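Local coordinates for NTD biosynthesis operon protein NtdA (Bacillus subtilis subsp. subtilis, PDB 4K2M) that catalyses the reversible, pyridoxal phosphate-dependent transamination of 3-dehydroglucose 6-phosphate with glutamate to give kanosamine 6-phosphate, a step toward the antibiotic kanosamine, at residues T91-L94 with P95-K98; N264-L267 with A268-C271. One frame throughout, in Å; residues are numbered along the deposited sequence.

Contact 1: T91-L94 with P95-K98; sequences TEVL and PTGK
Val-93 O and the two donors of Thr-96 form the polar heart of this turn, through which the chain leaves helix 80-93. The backbone N of Thr-96 reaches the carbonyl oxygen at 2.9 Å from well above the carbonyl plane, while Thr-96 OG1 comes to the same oxygen in that plane over a short 2.5 Å. What lets the hydroxyl fold back is the first torsion of Thr-96 (chi1 70°), which sets OG1 between the backbone N and the carbonyl carbon. The hydroxyl also works in the other direction: OG1 accepts from Lys-98 N at 3.1 Å with an almost straight N-H (166°), an ST turn. Threonine suits the position because one hydroxyl both donates backward and accepts forward, tying three residues of the bend together. A further backbone bond, Gly-97 N to Leu-94 O at 3.1 Å, overlaps the first. Glycine fits this step, where the backbone adopts a positive phi of 77°.

Carbon atoms take over around Pro-95, two of them lying against carbonyl oxygens. Lacking an N-H, the proline cannot give Thr-91 O a helical hydrogen bond, and its CD lies 3.2 Å from that oxygen instead; the Thr-96 methyl, CG2, rests 3.3 Å from Glu-92 O. The apolar pair is Leu-94 CB with Pro-95 CD, held by the peptide link at 3.5 Å, tighter than usual van der Waals contact.

Lys-98 extends outward, its side chain about 8 Å from the bound aldimine of cofactor and product. Around the turn, Val-93 packs on Tyr-104 of helix 103-116 and on Ala-303 of helix 299-308, from which Asn-299 ND2 also donates to Lys-98 O. Leu-94 packs on Leu-300 of that helix and on Ile-86 of the second subunit, placing the end of helix 80-93 at the dimer interface.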
loop_
_atom_site.group_PDB
_atom_site.type_symbol
_atom_site.label_atom_id
_atom_site.label_comp_id
_atom_site.label_asym_id
_atom_site.label_seq_id
_atom_site.Cartn_x
_atom_site.Cartn_y
_atom_site.Cartn_z
ATOM N N THR A 91 -16.630 -12.040 3.798
ATOM C CA THR A 91 -17.800 -12.104 4.660
ATOM C C THR A 91 -17.381 -12.404 6.100
ATOM O O THR A 91 -18.021 -11.953 7.059
ATOM C CB THR A 91 -18.787 -13.174 4.155
ATOM O OG1 THR A 91 -19.271 -12.785 2.862
ATOM C CG2 THR A 91 -19.968 -13.299 5.097
ATOM N N GLU A 92 -16.289 -13.144 6.252
ATOM C CA GLU A 92 -15.732 -13.448 7.574
ATOM C C GLU A 92 -14.740 -12.395 8.062
ATOM O O GLU A 92 -14.679 -12.094 9.264
ATOM C CB GLU A 92 -15.025 -14.804 7.554
ATOM C CG GLU A 92 -15.846 -15.932 6.956
ATOM C CD GLU A 92 -15.049 -17.223 6.843
ATOM O OE1 GLU A 92 -13.887 -17.246 7.310
ATOM O OE2 GLU A 92 -15.581 -18.210 6.288
ATOM N N VAL A 93 -13.940 -11.843 7.153
ATOM C CA VAL A 93 -12.912 -10.890 7.586
ATOM C C VAL A 93 -13.484 -9.515 7.928
ATOM O O VAL A 93 -13.087 -8.908 8.926
ATOM C CB VAL A 93 -11.784 -10.737 6.545
ATOM C CG1 VAL A 93 -10.788 -9.683 6.996
ATOM C CG2 VAL A 93 -11.065 -12.057 6.359
ATOM N N LEU A 94 -14.411 -9.028 7.110
ATOM C CA LEU A 94 -14.922 -7.669 7.280
ATOM C C LEU A 94 -15.446 -7.354 8.688
ATOM O O LEU A 94 -15.093 -6.297 9.243
ATOM C CB LEU A 94 -15.935 -7.291 6.183
ATOM C CG LEU A 94 -15.329 -7.048 4.793
ATOM C CD1 LEU A 94 -16.418 -6.926 3.727
ATOM C CD2 LEU A 94 -14.424 -5.807 4.787
ATOM N N PRO A 95 -16.254 -8.260 9.283
ATOM C CA PRO A 95 -16.794 -7.963 10.619
ATOM C C PRO A 95 -15.736 -8.011 11.713
ATOM O O PRO A 95 -16.023 -7.575 12.831
ATOM C CB PRO A 95 -17.797 -9.108 10.862
ATOM C CG PRO A 95 -18.110 -9.654 9.512
ATOM C CD PRO A 95 -16.860 -9.489 8.715
ATOM N N THR A 96 -14.552 -8.547 11.422
ATOM C CA THR A 96 -13.484 -8.563 12.428
ATOM C C THR A 96 -12.895 -7.186 12.626
ATOM O O THR A 96 -12.296 -6.905 13.673
ATOM C CB THR A 96 -12.320 -9.511 12.076
ATOM O OG1 THR A 96 -11.574 -8.983 10.967
ATOM C CG2 THR A 96 -12.832 -10.911 11.766
ATOM N N GLY A 97 -13.017 -6.334 11.611
ATOM C CA GLY A 97 -12.454 -5.001 11.695
ATOM C C GLY A 97 -10.948 -4.966 11.498
ATOM O O GLY A 97 -10.341 -3.895 11.587
ATOM N N LYS A 98 -10.333 -6.114 11.222
ATOM C CA LYS A 98 -8.867 -6.156 11.109
ATOM C C LYS A 98 -8.465 -6.167 9.650
ATOM O O LYS A 98 -8.592 -7.195 8.982
ATOM C CB LYS A 98 -8.307 -7.392 11.817
ATOM C CG LYS A 98 -8.589 -7.402 13.305
ATOM C CD LYS A 98 -8.062 -8.660 13.952
ATOM C CE LYS A 98 -8.452 -8.704 15.422
ATOM N NZ LYS A 98 -7.338 -9.199 16.275
#

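Contact 2: N264-L267 with A268-C271; sequences NEEL and AKKC
The carboxylate of Glu-266 meets Lys-269 through OE1 alone: NZ stands 3.1 Å from that oxygen and off the carboxylate plane, in a salt bridge whose hydrogen bond is weak. A second flat group, the amide of Asn-264, is likewise used through its oxygen. OD1 accepts from Leu-267 N at 2.8 Å, in the amide plane and on a lone pair, the classic N-cap of helix 265-275. Asparagine suits the place because its short side chain can bend back over the first turn, whose N-H groups have no earlier carbonyls to meet.

Beyond the cap the regular helical bonds take over. Ala-268 N donates to Asn-264 O at 2.9 Å, and Lys-269, Lys-270 and Cys-271 follow the same i to i+4 pattern.

The exposed side carries the charges. Glu-266 and Lys-269 run side by side in the same direction; the lysine starts with CG anti to the backbone N (chi1 170°) and then bends at chi3, which brings CE as well as NZ up to the glutamate oxygen. Glu-265 OE2 stands 4.8 Å from Lys-269 NZ, too far for a salt bridge, but near enough that its charge probably adds to the field at the lysine.

The inward side is apolar. Ala-268 is small enough to sit against Tyr-120 and Ile-122 of strand 120-124, while Leu-267 and Cys-271 reach Ile-240 and Ala-137, seating the helix against the large mixed sheet of the aspartate aminotransferase fold and the neighbouring helix 127-137.

Lys-270 joins the charged side through a water. With its chain bent at chi4 (80°), NZ donates to this water at 2.6 Å, and the water donates in turn to Glu-266 OE1 at 2.6 Å and to Glu-266 O at 3.0 Å.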
loop_
_atom_site.group_PDB
_atom_site.type_symbol
_atom_site.label_atom_id
_atom_site.label_comp_id
_atom_site.label_asym_id
_atom_site.label_seq_id
_atom_site.Cartn_x
_atom_site.Cartn_y
_atom_site.Cartn_z
ATOM N N ASN A 264 18.059 -15.409 6.425
ATOM C CA ASN A 264 18.873 -14.801 7.468
ATOM C C ASN A 264 18.024 -14.089 8.510
ATOM O O ASN A 264 17.309 -13.145 8.181
ATOM C CB ASN A 264 19.875 -13.811 6.876
ATOM C CG ASN A 264 20.858 -13.318 7.909
ATOM O OD1 ASN A 264 20.553 -12.416 8.689
ATOM N ND2 ASN A 264 22.045 -13.921 7.935
ATOM N N GLU A 265 18.111 -14.533 9.764
ATOM C CA GLU A 265 17.270 -13.984 10.832
ATOM C C GLU A 265 17.521 -12.506 11.119
ATOM O O GLU A 265 16.569 -11.738 11.300
ATOM C CB GLU A 265 17.414 -14.807 12.123
ATOM C CG GLU A 265 16.380 -14.451 13.208
ATOM C CD GLU A 265 16.841 -13.322 14.124
ATOM O OE1 GLU A 265 18.061 -13.051 14.172
ATOM O OE2 GLU A 265 15.982 -12.705 14.797
ATOM N N GLU A 266 18.785 -12.093 11.205
ATOM C CA GLU A 266 19.040 -10.685 11.500
ATOM C C GLU A 266 18.545 -9.816 10.354
ATOM O O GLU A 266 18.040 -8.712 10.563
ATOM C CB GLU A 266 20.522 -10.407 11.747
ATOM C CG GLU A 266 21.079 -11.007 13.040
ATOM C CD GLU A 266 20.608 -10.292 14.303
ATOM O OE1 GLU A 266 19.972 -9.216 14.204
ATOM O OE2 GLU A 266 20.890 -10.815 15.403
ATOM N N LEU A 267 18.697 -10.318 9.135
ATOM C CA LEU A 267 18.256 -9.570 7.963
ATOM C C LEU A 267 16.732 -9.469 7.963
ATOM O O LEU A 267 16.173 -8.406 7.700
ATOM C CB LEU A 267 18.776 -10.226 6.683
ATOM C CG LEU A 267 18.556 -9.530 5.353
ATOM C CD1 LEU A 267 19.073 -8.087 5.406
ATOM C CD2 LEU A 267 19.271 -10.335 4.255
ATOM N N ALA A 268 16.057 -10.569 8.287
ATOM C CA ALA A 268 14.604 -10.565 8.422
ATOM C C ALA A 268 14.120 -9.541 9.443
ATOM O O ALA A 268 13.150 -8.818 9.202
ATOM C CB ALA A 268 14.101 -11.956 8.788
ATOM N N LYS A 269 14.791 -9.481 10.588
ATOM C CA LYS A 269 14.414 -8.538 11.630
ATOM C C LYS A 269 14.522 -7.103 11.121
ATOM O O LYS A 269 13.633 -6.257 11.361
ATOM C CB LYS A 269 15.286 -8.743 12.874
ATOM C CG LYS A 269 15.104 -7.645 13.914
ATOM C CD LYS A 269 15.635 -8.071 15.275
ATOM C CE LYS A 269 16.999 -8.712 15.158
ATOM N NZ LYS A 269 17.821 -8.596 16.400
ATOM N N LYS A 270 15.600 -6.819 10.399
ATOM C CA LYS A 270 15.779 -5.485 9.851
ATOM C C LYS A 270 14.700 -5.176 8.816
ATOM O O LYS A 270 14.223 -4.045 8.731
ATOM C CB LYS A 270 17.189 -5.318 9.257
ATOM C CG LYS A 270 18.294 -5.253 10.308
ATOM C CD LYS A 270 19.679 -5.177 9.646
ATOM C CE LYS A 270 20.807 -4.978 10.664
ATOM N NZ LYS A 270 21.199 -6.244 11.347
ATOM N N CYS A 271 14.310 -6.169 8.024
ATOM C CA CYS A 271 13.215 -5.966 7.068
ATOM C C CYS A 271 11.911 -5.621 7.776
ATOM O O CYS A 271 11.182 -4.734 7.337
ATOM C CB CYS A 271 12.987 -7.206 6.202
ATOM S SG CYS A 271 14.302 -7.515 5.009
HETATM O O HOH W 1 19.296 -7.159 12.790
#

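How the contacts relate
Both contacts are local and partly buried, but they treat opposite ends of helices. Contact 1 lies where helix 80-93 gives way to a loop, and a threonine hydroxyl links backbone groups there; contact 2 opens helix 265-275, where an asparagine oxygen receives an N-H. Their centres are 31 Å apart and they do not touch. Side chains of contact 1 pack on helices 103-116 and 299-308 and on the second subunit, whereas contact 2 meets the sheet and helix 127-137 of its own chain and no other chain of the assembly. Charged pairing and a bridging water belong to contact 2; contact 1 relies on the threonine hydroxyl, backbone bonds, proline and glycine.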